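Local coordinates for ESAT-6-like protein EsxO (Mycobacterium tuberculosis, PDB 3OGI) that is a secreted ESAT-6-like protein of the WXG100 family that pairs with another protein chain and is probably exported by a type VII secretion system, at residues A26-I31 and R59-I64. Sequence-based numbering, arbitrary orientation.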
loop_
_atom_site.group_PDB
_atom_site.type_symbol
_atom_site.label_atom_id
_atom_site.label_comp_id
_atom_site.label_asym_id
_atom_site.label_seq_id
_atom_site.Cartn_x
_atom_site.Cartn_y
_atom_site.Cartn_z
ATOM N N ALA A 26 -11.136 0.813 4.136
ATOM C CA ALA A 26 -10.807 1.982 4.953
ATOM C C ALA A 26 -9.322 2.289 4.770
ATOM O O ALA A 26 -8.915 3.441 4.623
ATOM C CB ALA A 26 -11.143 1.760 6.440
ATOM N N GLU A 27 -8.514 1.244 4.744
ATOM C CA GLU A 27 -7.087 1.460 4.579
ATOM C C GLU A 27 -6.746 2.076 3.208
ATOM O O GLU A 27 -5.902 2.954 3.098
ATOM C CB GLU A 27 -6.301 0.164 4.810
ATOM C CG GLU A 27 -4.824 0.326 4.459
ATOM C CD GLU A 27 -4.139 1.452 5.234
ATOM O OE1 GLU A 27 -4.764 2.036 6.142
ATOM O OE2 GLU A 27 -2.970 1.760 4.926
ATOM N N HIS A 28 -7.414 1.592 2.173
ATOM C CA HIS A 28 -7.301 2.140 0.833
ATOM C C HIS A 28 -7.657 3.628 0.835
ATOM O O HIS A 28 -6.971 4.458 0.230
ATOM C CB HIS A 28 -8.250 1.363 -0.076
ATOM C CG HIS A 28 -8.434 1.960 -1.431
ATOM N ND1 HIS A 28 -9.605 1.819 -2.145
ATOM C CD2 HIS A 28 -7.598 2.681 -2.215
ATOM C CE1 HIS A 28 -9.489 2.448 -3.302
ATOM N NE2 HIS A 28 -8.281 2.976 -3.370
ATOM N N GLN A 29 -8.735 3.967 1.523
ATOM C CA GLN A 29 -9.148 5.357 1.587
ATOM C C GLN A 29 -8.124 6.163 2.369
ATOM O O GLN A 29 -7.804 7.286 2.005
ATOM C CB GLN A 29 -10.542 5.476 2.190
ATOM C CG GLN A 29 -11.610 4.862 1.310
ATOM C CD GLN A 29 -12.899 4.512 2.075
ATOM O OE1 GLN A 29 -13.009 4.707 3.304
ATOM N NE2 GLN A 29 -13.877 3.992 1.344
ATOM N N ALA A 30 -7.592 5.571 3.429
ATOM C CA ALA A 30 -6.525 6.212 4.185
ATOM C C ALA A 30 -5.329 6.512 3.262
ATOM O O ALA A 30 -4.746 7.603 3.294
ATOM C CB ALA A 30 -6.096 5.340 5.367
ATOM N N ILE A 31 -4.974 5.549 2.430
ATOM C CA ILE A 31 -3.873 5.753 1.492
ATOM C C ILE A 31 -4.149 6.893 0.506
ATOM O O ILE A 31 -3.303 7.749 0.288
ATOM C CB ILE A 31 -3.502 4.451 0.767
ATOM C CG1 ILE A 31 -2.820 3.491 1.759
ATOM C CG2 ILE A 31 -2.595 4.753 -0.445
ATOM C CD1 ILE A 31 -2.781 2.053 1.300
ATOM N N ARG A 59 -7.647 -0.306 -8.734
ATOM C CA ARG A 59 -7.938 -1.569 -9.413
ATOM C C ARG A 59 -7.669 -2.744 -8.510
ATOM O O ARG A 59 -8.501 -3.651 -8.400
ATOM C CB ARG A 59 -7.096 -1.733 -10.680
ATOM C CG ARG A 59 -7.463 -0.808 -11.821
ATOM C CD ARG A 59 -6.583 -1.071 -13.045
ATOM N NE ARG A 59 -6.650 0.023 -14.016
ATOM C CZ ARG A 59 -7.533 0.095 -15.010
ATOM N NH1 ARG A 59 -8.433 -0.867 -15.174
ATOM N NH2 ARG A 59 -7.515 1.131 -15.845
ATOM N N ASN A 60 -6.501 -2.727 -7.868
ATOM C CA ASN A 60 -6.078 -3.856 -7.046
ATOM C C ASN A 60 -6.929 -4.040 -5.800
ATOM O O ASN A 60 -7.323 -5.154 -5.468
ATOM C CB ASN A 60 -4.604 -3.740 -6.692
ATOM C CG ASN A 60 -3.716 -3.907 -7.901
ATOM O OD1 ASN A 60 -3.463 -5.025 -8.350
ATOM N ND2 ASN A 60 -3.250 -2.796 -8.448
ATOM N N PHE A 61 -7.224 -2.945 -5.115
ATOM C CA PHE A 61 -8.146 -3.030 -4.003
ATOM C C PHE A 61 -9.480 -3.534 -4.509
ATOM O O PHE A 61 -10.059 -4.426 -3.913
ATOM C CB PHE A 61 -8.312 -1.690 -3.312
ATOM C CG PHE A 61 -7.223 -1.382 -2.325
ATOM C CD1 PHE A 61 -7.256 -1.926 -1.045
ATOM C CD2 PHE A 61 -6.172 -0.541 -2.668
ATOM C CE1 PHE A 61 -6.273 -1.640 -0.133
ATOM C CE2 PHE A 61 -5.186 -0.247 -1.761
ATOM C CZ PHE A 61 -5.235 -0.803 -0.482
ATOM N N GLN A 62 -9.964 -2.988 -5.621
ATOM C CA GLN A 62 -11.252 -3.432 -6.137
ATOM C C GLN A 62 -11.256 -4.940 -6.400
ATOM O O GLN A 62 -12.232 -5.629 -6.086
ATOM C CB GLN A 62 -11.677 -2.639 -7.374
ATOM C CG GLN A 62 -13.142 -2.837 -7.762
ATOM C CD GLN A 62 -14.090 -2.788 -6.554
ATOM O OE1 GLN A 62 -15.015 -3.602 -6.440
ATOM N NE2 GLN A 62 -13.866 -1.828 -5.652
ATOM N N VAL A 63 -10.159 -5.461 -6.940
ATOM C CA VAL A 63 -10.062 -6.897 -7.151
ATOM C C VAL A 63 -10.179 -7.649 -5.832
ATOM O O VAL A 63 -10.849 -8.675 -5.747
ATOM C CB VAL A 63 -8.746 -7.300 -7.815
ATOM C CG1 VAL A 63 -8.502 -8.800 -7.632
ATOM C CG2 VAL A 63 -8.761 -6.938 -9.271
ATOM N N ILE A 64 -9.519 -7.152 -4.797
ATOM C CA ILE A 64 -9.576 -7.849 -3.521
ATOM C C ILE A 64 -11.001 -7.794 -3.001
ATOM O O ILE A 64 -11.560 -8.811 -2.619
ATOM C CB ILE A 64 -8.597 -7.260 -2.484
ATOM C CG1 ILE A 64 -7.144 -7.482 -2.930
ATOM C CG2 ILE A 64 -8.857 -7.867 -1.108
ATOM C CD1 ILE A 64 -6.094 -6.749 -2.067
#
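His-28 on helix 14-37 lays its imidazole over the ring of Phe-61 on helix 51-66 in an offset stack, the centroids 4.4 Å apart. The two planes are only 12° from parallel. The backbone of helix 14-37 places the CB of His-28 almost over the middle of the phenyl ring, 3.5 Å from its centroid and nearly along the ring normal, a CH-pi contact. With CG anti to the backbone N (chi1 170°), the imidazole is then laid across the same face of Phe-61. It is slipped toward the root of the phenylalanine: CD2 of His-28 sits 3.6 Å from CD2 of Phe-61, and the CB of Phe-61 lies over the same imidazole, offset toward its rim. ND1 of His-28 hydrogen-bonds to Glu-25 OE1, one turn back on its own helix, which should restrain the rotation of the ring. The two helices run antiparallel, the helical hairpin of the WXG100 fold, and the closest CA pair here is His-28 with Phe-61 at 7.1 Å. One turn on, Ile-31 approaches the far end of the same phenyl group obliquely, its CD1 4.2 Å from Phe-61 CZ. Phe-61 also rests on Leu-24 of helix 14-37 and on an apolar side chain of the partner protein.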